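Local coordinates for protein porin (Acinetobacter baumannii AB307-0294, PDB 5DL7) that forms an outer-membrane beta-barrel that probably lets small solutes through, with a putative role in vanillate trafficking, at residues A[239-250]-A[264-275]. Sequence-based numbering, arbitrary orientation.
With C8E ((hydroxyethyloxy)tri(ethyloxy)octane), chain L.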
ATOM      1  N   GLN A 239      24.186  -3.583 -20.582  1.00 54.53           N
ATOM      2  CA  GLN A 239      23.875  -2.319 -19.982  1.00 53.67           C
ATOM      3  C   GLN A 239      22.361  -1.952 -19.914  1.00 49.18           C
ATOM      4  O   GLN A 239      22.069  -1.065 -19.208  1.00 47.79           O
ATOM      5  CB  GLN A 239      24.502  -1.275 -20.860  1.00 58.07           C
ATOM      6  CG  GLN A 239      25.971  -1.491 -20.990  1.00 65.68           C
ATOM      7  CD  GLN A 239      26.522  -0.481 -21.867  1.00 71.12           C
ATOM      8  OE1 GLN A 239      25.969  -0.136 -22.900  1.00 77.12           O
ATOM      9  NE2 GLN A 239      27.638  -0.002 -21.492  1.00 82.25           N
ATOM     10  N   LEU A 240      21.431  -2.644 -20.600  1.00 46.91           N
ATOM     11  CA  LEU A 240      20.066  -2.231 -20.647  1.00 42.83           C
ATOM     12  C   LEU A 240      19.192  -3.340 -20.085  1.00 43.61           C
ATOM     13  O   LEU A 240      19.374  -4.489 -20.448  1.00 41.46           O
ATOM     14  CB  LEU A 240      19.775  -1.981 -22.126  1.00 44.28           C
ATOM     15  CG  LEU A 240      18.384  -1.534 -22.507  1.00 44.09           C
ATOM     16  CD1 LEU A 240      18.212  -0.161 -21.844  1.00 43.69           C
ATOM     17  CD2 LEU A 240      18.132  -1.446 -24.018  1.00 45.05           C
ATOM     18  N   ASN A 241      18.312  -2.987 -19.127  1.00 38.78           N
ATOM     19  CA  ASN A 241      17.414  -3.938 -18.513  1.00 38.48           C
ATOM     20  C   ASN A 241      15.985  -3.527 -18.862  1.00 37.43           C
ATOM     21  O   ASN A 241      15.646  -2.300 -19.023  1.00 34.89           O
ATOM     22  CB  ASN A 241      17.580  -3.967 -17.003  1.00 41.10           C
ATOM     23  CG  ASN A 241      18.978  -4.305 -16.573  1.00 47.51           C
ATOM     24  OD1 ASN A 241      19.470  -5.288 -17.032  1.00 47.62           O
ATOM     25  ND2 ASN A 241      19.700  -3.362 -15.995  1.00 52.20           N
ATOM     26  N   PHE A 242      15.141  -4.536 -19.101  1.00 34.81           N
ATOM     27  CA  PHE A 242      13.698  -4.340 -19.416  1.00 31.51           C
ATOM     28  C   PHE A 242      12.895  -4.773 -18.219  1.00 32.15           C
ATOM     29  O   PHE A 242      13.023  -5.874 -17.726  1.00 30.38           O
ATOM     30  CB  PHE A 242      13.328  -5.185 -20.579  1.00 34.29           C
ATOM     31  CG  PHE A 242      11.817  -5.316 -20.754  1.00 36.07           C
ATOM     32  CD1 PHE A 242      11.066  -4.216 -20.996  1.00 35.90           C
ATOM     33  CD2 PHE A 242      11.210  -6.541 -20.656  1.00 38.34           C
ATOM     34  CE1 PHE A 242       9.625  -4.276 -21.078  1.00 35.71           C
ATOM     35  CE2 PHE A 242       9.804  -6.643 -20.779  1.00 40.73           C
ATOM     36  CZ  PHE A 242       9.021  -5.490 -20.971  1.00 38.17           C
ATOM     37  N   LEU A 243      12.205  -3.836 -17.603  1.00 30.24           N
ATOM     38  CA  LEU A 243      11.486  -4.057 -16.365  1.00 29.07           C
ATOM     39  C   LEU A 243       9.975  -4.208 -16.700  1.00 28.43           C
ATOM     40  O   LEU A 243       9.407  -3.467 -17.559  1.00 27.77           O
ATOM     41  CB  LEU A 243      11.674  -2.918 -15.393  1.00 30.28           C
ATOM     42  CG  LEU A 243      13.044  -2.352 -15.025  1.00 37.12           C
ATOM     43  CD1 LEU A 243      13.057  -1.616 -13.727  1.00 38.88           C
ATOM     44  CD2 LEU A 243      14.103  -3.307 -15.073  1.00 43.28           C
ATOM     45  N   SER A 244       9.274  -5.038 -15.950  1.00 28.62           N
ATOM     46  CA  SER A 244       7.801  -5.268 -16.185  1.00 24.53           C
ATOM     47  C   SER A 244       7.147  -5.574 -14.881  1.00 25.85           C
ATOM     48  O   SER A 244       7.705  -6.209 -13.974  1.00 22.99           O
ATOM     49  CB  SER A 244       7.538  -6.407 -17.290  1.00 28.71           C
ATOM     50  OG  SER A 244       8.186  -7.552 -16.765  1.00 29.34           O
ATOM     51  N   ASP A 245       5.897  -5.131 -14.753  1.00 22.51           N
ATOM     52  CA  ASP A 245       5.049  -5.518 -13.647  1.00 24.05           C
ATOM     53  C   ASP A 245       3.645  -5.473 -14.184  1.00 23.05           C
ATOM     54  O   ASP A 245       3.172  -4.360 -14.538  1.00 24.05           O
ATOM     55  CB  ASP A 245       5.172  -4.508 -12.551  1.00 25.03           C
ATOM     56  CG  ASP A 245       4.402  -4.903 -11.197  1.00 29.16           C
ATOM     57  OD1 ASP A 245       3.547  -5.744 -11.165  1.00 29.42           O
ATOM     58  OD2 ASP A 245       4.984  -4.545 -10.132  1.00 30.42           O
ATOM     59  N   VAL A 246       2.981  -6.619 -14.201  1.00 22.37           N
ATOM     60  CA  VAL A 246       1.664  -6.726 -14.806  1.00 21.70           C
ATOM     61  C   VAL A 246       0.756  -7.401 -13.811  1.00 23.37           C
ATOM     62  O   VAL A 246       1.128  -8.389 -13.186  1.00 22.13           O
ATOM     63  CB  VAL A 246       1.679  -7.516 -16.155  1.00 24.15           C
ATOM     64  CG1 VAL A 246       0.320  -7.870 -16.686  1.00 25.07           C
ATOM     65  CG2 VAL A 246       2.496  -6.810 -17.226  1.00 26.57           C
ATOM     66  N   ARG A 247      -0.449  -6.853 -13.682  1.00 20.05           N
ATOM     67  CA  ARG A 247      -1.419  -7.332 -12.645  1.00 20.24           C
ATOM     68  C   ARG A 247      -2.787  -7.426 -13.232  1.00 18.91           C
ATOM     69  O   ARG A 247      -3.265  -6.455 -13.874  1.00 20.68           O
ATOM     70  CB  ARG A 247      -1.430  -6.398 -11.435  1.00 20.52           C
ATOM     71  CG  ARG A 247      -0.070  -6.317 -10.776  1.00 21.84           C
ATOM     72  CD  ARG A 247      -0.124  -5.416  -9.518  1.00 23.36           C
ATOM     73  NE  ARG A 247       1.300  -5.049  -9.162  1.00 24.84           N
ATOM     74  CZ  ARG A 247       1.691  -4.264  -8.213  1.00 23.59           C
ATOM     75  NH1 ARG A 247       0.844  -3.672  -7.451  1.00 25.14           N
ATOM     76  NH2 ARG A 247       3.000  -4.013  -8.052  1.00 26.26           N
ATOM     77  N   PHE A 248      -3.421  -8.580 -13.043  1.00 18.73           N
ATOM     78  CA  PHE A 248      -4.790  -8.783 -13.485  1.00 19.25           C
ATOM     79  C   PHE A 248      -5.646  -9.267 -12.352  1.00 19.56           C
ATOM     80  O   PHE A 248      -5.263 -10.203 -11.590  1.00 20.20           O
ATOM     81  CB  PHE A 248      -4.793  -9.920 -14.497  1.00 20.48           C
ATOM     82  CG  PHE A 248      -6.150 -10.345 -14.915  1.00 25.33           C
ATOM     83  CD1 PHE A 248      -6.985  -9.488 -15.631  1.00 33.08           C
ATOM     84  CD2 PHE A 248      -6.662 -11.570 -14.549  1.00 33.36           C
ATOM     85  CE1 PHE A 248      -8.273 -10.004 -16.061  1.00 36.67           C
ATOM     86  CE2 PHE A 248      -7.996 -12.005 -14.929  1.00 31.79           C
ATOM     87  CZ  PHE A 248      -8.742 -11.197 -15.650  1.00 32.84           C
ATOM     88  N   PHE A 249      -6.796  -8.591 -12.168  1.00 17.56           N
ATOM     89  CA  PHE A 249      -7.823  -8.956 -11.152  1.00 18.83           C
ATOM     90  C   PHE A 249      -9.101  -9.317 -11.793  1.00 19.50           C
ATOM     91  O   PHE A 249      -9.523  -8.640 -12.749  1.00 20.61           O
ATOM     92  CB  PHE A 249      -7.991  -7.758 -10.126  1.00 18.65           C
ATOM     93  CG  PHE A 249      -6.816  -7.439  -9.307  1.00 18.04           C
ATOM     94  CD1 PHE A 249      -5.912  -6.544  -9.806  1.00 20.34           C
ATOM     95  CD2 PHE A 249      -6.677  -7.957  -8.086  1.00 20.00           C
ATOM     96  CE1 PHE A 249      -4.769  -6.156  -9.105  1.00 20.84           C
ATOM     97  CE2 PHE A 249      -5.544  -7.565  -7.309  1.00 19.84           C
ATOM     98  CZ  PHE A 249      -4.614  -6.676  -7.844  1.00 19.08           C
ATOM     99  N   ASN A 250      -9.735 -10.287 -11.202  1.00 17.64           N
ATOM    100  CA  ASN A 250     -11.109 -10.722 -11.568  1.00 19.06           C
ATOM    101  C   ASN A 250     -11.911 -10.808 -10.301  1.00 18.79           C
ATOM    102  O   ASN A 250     -11.563 -11.508  -9.367  1.00 18.32           O
ATOM    103  CB  ASN A 250     -11.098 -12.117 -12.281  1.00 20.67           C
ATOM    104  CG  ASN A 250     -12.461 -12.580 -12.742  1.00 22.81           C
ATOM    105  OD1 ASN A 250     -13.047 -11.841 -13.546  1.00 22.65           O
ATOM    106  ND2 ASN A 250     -12.974 -13.679 -12.235  1.00 27.60           N
ATOM    107  N   ASN A 264     -15.949  -6.968 -12.146  1.00 19.13           N
ATOM    108  CA  ASN A 264     -14.800  -6.205 -12.571  1.00 18.64           C
ATOM    109  C   ASN A 264     -13.665  -7.138 -13.043  1.00 20.29           C
ATOM    110  O   ASN A 264     -13.383  -8.121 -12.399  1.00 19.38           O
ATOM    111  CB  ASN A 264     -14.292  -5.352 -11.393  1.00 18.94           C
ATOM    112  CG  ASN A 264     -13.130  -4.514 -11.820  1.00 20.22           C
ATOM    113  OD1 ASN A 264     -11.949  -4.847 -11.573  1.00 19.93           O
ATOM    114  ND2 ASN A 264     -13.439  -3.326 -12.401  1.00 18.31           N
ATOM    115  N   ARG A 265     -13.079  -6.726 -14.117  1.00 19.50           N
ATOM    116  CA  ARG A 265     -11.702  -7.184 -14.466  1.00 21.36           C
ATOM    117  C   ARG A 265     -10.866  -5.992 -14.521  1.00 20.48           C
ATOM    118  O   ARG A 265     -11.272  -4.945 -15.040  1.00 21.42           O
ATOM    119  CB  ARG A 265     -11.628  -7.879 -15.859  1.00 19.72           C
ATOM    120  CG  ARG A 265     -12.134  -9.296 -15.873  1.00 20.77           C
ATOM    121  CD  ARG A 265     -13.597  -9.494 -15.637  1.00 21.54           C
ATOM    122  NE  ARG A 265     -14.362  -8.865 -16.658  1.00 21.65           N
ATOM    123  CZ  ARG A 265     -15.658  -8.558 -16.615  1.00 24.29           C
ATOM    124  NH1 ARG A 265     -16.256  -7.904 -17.631  1.00 25.58           N
ATOM    125  NH2 ARG A 265     -16.280  -8.767 -15.475  1.00 25.24           N
ATOM    126  N   HIS A 266      -9.641  -6.071 -14.005  1.00 18.91           N
ATOM    127  CA  HIS A 266      -8.760  -4.924 -14.018  1.00 18.55           C
ATOM    128  C   HIS A 266      -7.343  -5.355 -14.482  1.00 20.81           C
ATOM    129  O   HIS A 266      -6.822  -6.335 -13.905  1.00 20.40           O
ATOM    130  CB  HIS A 266      -8.691  -4.282 -12.610  1.00 19.08           C
ATOM    131  CG  HIS A 266      -8.080  -2.915 -12.677  1.00 18.66           C
ATOM    132  ND1 HIS A 266      -6.734  -2.727 -12.726  1.00 20.03           N
ATOM    133  CD2 HIS A 266      -8.658  -1.669 -12.797  1.00 18.02           C
ATOM    134  CE1 HIS A 266      -6.516  -1.432 -12.930  1.00 19.17           C
ATOM    135  NE2 HIS A 266      -7.667  -0.789 -12.991  1.00 19.82           N
ATOM    136  N   ILE A 267      -6.835  -4.669 -15.496  1.00 20.18           N
ATOM    137  CA  ILE A 267      -5.469  -5.034 -15.982  1.00 21.41           C
ATOM    138  C   ILE A 267      -4.671  -3.823 -15.766  1.00 19.24           C
ATOM    139  O   ILE A 267      -5.108  -2.695 -16.013  1.00 20.39           O
ATOM    140  CB  ILE A 267      -5.601  -5.502 -17.467  1.00 22.87           C
ATOM    141  CG1 ILE A 267      -4.258  -5.895 -17.962  1.00 31.08           C
ATOM    142  CG2 ILE A 267      -6.021  -4.324 -18.268  1.00 26.65           C
ATOM    143  CD1 ILE A 267      -3.743  -7.130 -17.246  1.00 35.15           C
ATOM    144  N   SER A 268      -3.420  -3.994 -15.316  1.00 19.14           N
ATOM    145  CA  SER A 268      -2.465  -2.893 -15.194  1.00 18.45           C
ATOM    146  C   SER A 268      -1.069  -3.372 -15.498  1.00 21.65           C
ATOM    147  O   SER A 268      -0.733  -4.543 -15.242  1.00 22.99           O
ATOM    148  CB  SER A 268      -2.584  -2.226 -13.858  1.00 21.37           C
ATOM    149  OG  SER A 268      -2.362  -3.035 -12.715  1.00 20.73           O
ATOM    150  N   GLY A 269      -0.292  -2.479 -16.094  1.00 22.27           N
ATOM    151  CA  GLY A 269       1.121  -2.877 -16.423  1.00 23.49           C
ATOM    152  C   GLY A 269       1.973  -1.624 -16.387  1.00 22.93           C
ATOM    153  O   GLY A 269       1.565  -0.516 -16.785  1.00 23.89           O
ATOM    154  N   LEU A 270       3.167  -1.792 -15.938  1.00 21.89           N
ATOM    155  CA  LEU A 270       4.218  -0.789 -16.003  1.00 23.12           C
ATOM    156  C   LEU A 270       5.429  -1.434 -16.661  1.00 25.00           C
ATOM    157  O   LEU A 270       5.895  -2.532 -16.188  1.00 24.16           O
ATOM    158  CB  LEU A 270       4.598  -0.288 -14.617  1.00 22.85           C
ATOM    159  CG  LEU A 270       5.598   0.902 -14.589  1.00 24.81           C
ATOM    160  CD1 LEU A 270       5.005   2.233 -15.033  1.00 26.71           C
ATOM    161  CD2 LEU A 270       6.072   1.027 -13.122  1.00 30.51           C
ATOM    162  N   PHE A 271       5.932  -0.817 -17.700  1.00 24.40           N
ATOM    163  CA  PHE A 271       7.035  -1.356 -18.488  1.00 25.35           C
ATOM    164  C   PHE A 271       8.137  -0.329 -18.586  1.00 28.70           C
ATOM    165  O   PHE A 271       7.890   0.830 -18.946  1.00 26.73           O
ATOM    166  CB  PHE A 271       6.584  -1.742 -19.862  1.00 28.53           C
ATOM    167  CG  PHE A 271       5.397  -2.656 -19.863  1.00 30.14           C
ATOM    168  CD1 PHE A 271       5.574  -4.003 -19.672  1.00 31.86           C
ATOM    169  CD2 PHE A 271       4.119  -2.145 -19.940  1.00 35.17           C
ATOM    170  CE1 PHE A 271       4.477  -4.865 -19.638  1.00 30.36           C
ATOM    171  CE2 PHE A 271       2.993  -3.032 -19.905  1.00 33.43           C
ATOM    172  CZ  PHE A 271       3.205  -4.386 -19.791  1.00 30.48           C
ATOM    173  N   GLY A 272       9.380  -0.684 -18.277  1.00 27.31           N
ATOM    174  CA  GLY A 272      10.443   0.250 -18.201  1.00 27.91           C
ATOM    175  C   GLY A 272      11.745  -0.200 -18.837  1.00 30.27           C
ATOM    176  O   GLY A 272      11.960  -1.392 -19.059  1.00 30.02           O
ATOM    177  N   LEU A 273      12.519   0.775 -19.307  1.00 28.26           N
ATOM    178  CA  LEU A 273      13.913   0.545 -19.689  1.00 31.44           C
ATOM    179  C   LEU A 273      14.792   1.222 -18.655  1.00 32.53           C
ATOM    180  O   LEU A 273      14.695   2.471 -18.462  1.00 33.64           O
ATOM    181  CB  LEU A 273      14.121   1.154 -21.071  1.00 34.51           C
ATOM    182  CG  LEU A 273      13.315   0.370 -22.184  1.00 37.72           C
ATOM    183  CD1 LEU A 273      13.591   0.950 -23.557  1.00 39.29           C
ATOM    184  CD2 LEU A 273      13.953  -1.040 -22.273  1.00 41.95           C
ATOM    185  N   ASN A 274      15.803   0.491 -18.164  1.00 34.42           N
ATOM    186  CA  ASN A 274      16.854   0.900 -17.237  1.00 34.22           C
ATOM    187  C   ASN A 274      18.183   0.888 -17.872  1.00 37.18           C
ATOM    188  O   ASN A 274      18.593  -0.149 -18.422  1.00 37.36           O
ATOM    189  CB  ASN A 274      16.772   0.003 -16.021  1.00 35.56           C
ATOM    190  CG  ASN A 274      17.881   0.267 -15.024  1.00 39.89           C
ATOM    191  OD1 ASN A 274      18.925  -0.350 -15.129  1.00 45.00           O
ATOM    192  ND2 ASN A 274      17.751   1.241 -14.128  1.00 40.08           N
ATOM    193  N   TYR A 275      18.902   2.029 -17.845  1.00 36.03           N
ATOM    194  CA  TYR A 275      20.165   2.231 -18.551  1.00 37.34           C
ATOM    195  C   TYR A 275      20.971   3.233 -17.687  1.00 38.46           C
ATOM    196  O   TYR A 275      20.517   4.350 -17.424  1.00 37.49           O
ATOM    197  CB  TYR A 275      19.943   2.829 -19.963  1.00 39.22           C
ATOM    198  CG  TYR A 275      21.161   3.048 -20.698  1.00 45.49           C
ATOM    199  CD1 TYR A 275      21.878   1.956 -21.256  1.00 45.98           C
ATOM    200  CD2 TYR A 275      21.670   4.296 -20.806  1.00 48.37           C
ATOM    201  CE1 TYR A 275      23.054   2.192 -21.969  1.00 50.88           C
ATOM    202  CE2 TYR A 275      22.817   4.523 -21.489  1.00 53.80           C
ATOM    203  CZ  TYR A 275      23.503   3.448 -22.038  1.00 53.54           C
ATOM    204  OH  TYR A 275      24.629   3.774 -22.641  1.00 61.26           O
TER
HETATM  205  C11 C8E L 511     -13.802 -10.281 -20.061  1.00 48.52           C
HETATM  206  O12 C8E L 511     -13.416  -9.003 -19.368  1.00 33.81           O
HETATM  207  C13 C8E L 511     -12.851  -8.081 -20.267  1.00 46.15           C
HETATM  208  C14 C8E L 511     -13.976  -7.550 -21.159  1.00 44.95           C
HETATM  209  O15 C8E L 511     -15.203  -7.177 -20.409  1.00 40.21           O
HETATM  210  C16 C8E L 511     -15.974  -6.402 -21.305  1.00 42.18           C
HETATM  211  C17 C8E L 511     -17.155  -5.866 -20.539  1.00 41.45           C
HETATM  212  O18 C8E L 511     -17.939  -6.998 -20.153  1.00 45.07           O
HETATM  213  C19 C8E L 511     -19.146  -6.564 -19.477  1.00 42.90           C
HETATM  214  C20 C8E L 511     -19.742  -7.685 -18.666  1.00 46.68           C
HETATM  215  O21 C8E L 511     -19.093  -7.900 -17.361  1.00 30.57           O
HETATM  216  O   HOH W   1      -4.594  -4.438 -12.233  1.00 20.11           O
HETATM  217  O   HOH W   2     -15.635 -10.459 -13.038  1.00 30.60           O
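The Phe271 ring leans across to Val246, its CZ 3.6 Å from Val246 CG2, and its CD1 lies 4.0 Å from Phe242 CZ. With CG anti to its carbonyl carbon (chi1 -53°), the ring runs back along its own strand, passing beside Ser244 CB, and Gly269 leaves room for it. Farther along this apolar face Ile267 CD1 touches both Val246 CG1 and Phe248 CB, and the Phe248 ring runs alongside the aliphatic part of Arg265. Bent at chi2 and chi3, Arg265 brings NE and NH1 to oxygens of a detergent molecule (NE to O12, 2.9 Å), while NH2 pairs with Asp263. The other face is mixed and carries most of the polar pairs. Asn241 ND2 donates to Asn274 OD1 (3.2 Å), the amide planes 20° apart; Asn274 ND2 bonds to Thr279 OG1. Arg247 grips Asp245 side-on, NE to OD1 and NH2 to OD2 (2.9 Å), each oxygen met from above the carboxylate plane. A water joins Arg247 O, His266 ND1 (2.8 Å) and Ser268 OG, which also bonds to Val304 N. Paired backbone bonds make this an antiparallel beta hairpin, its apolar face probably turned to the membrane and its mixed face to the barrel interior, as in OprD-family porins.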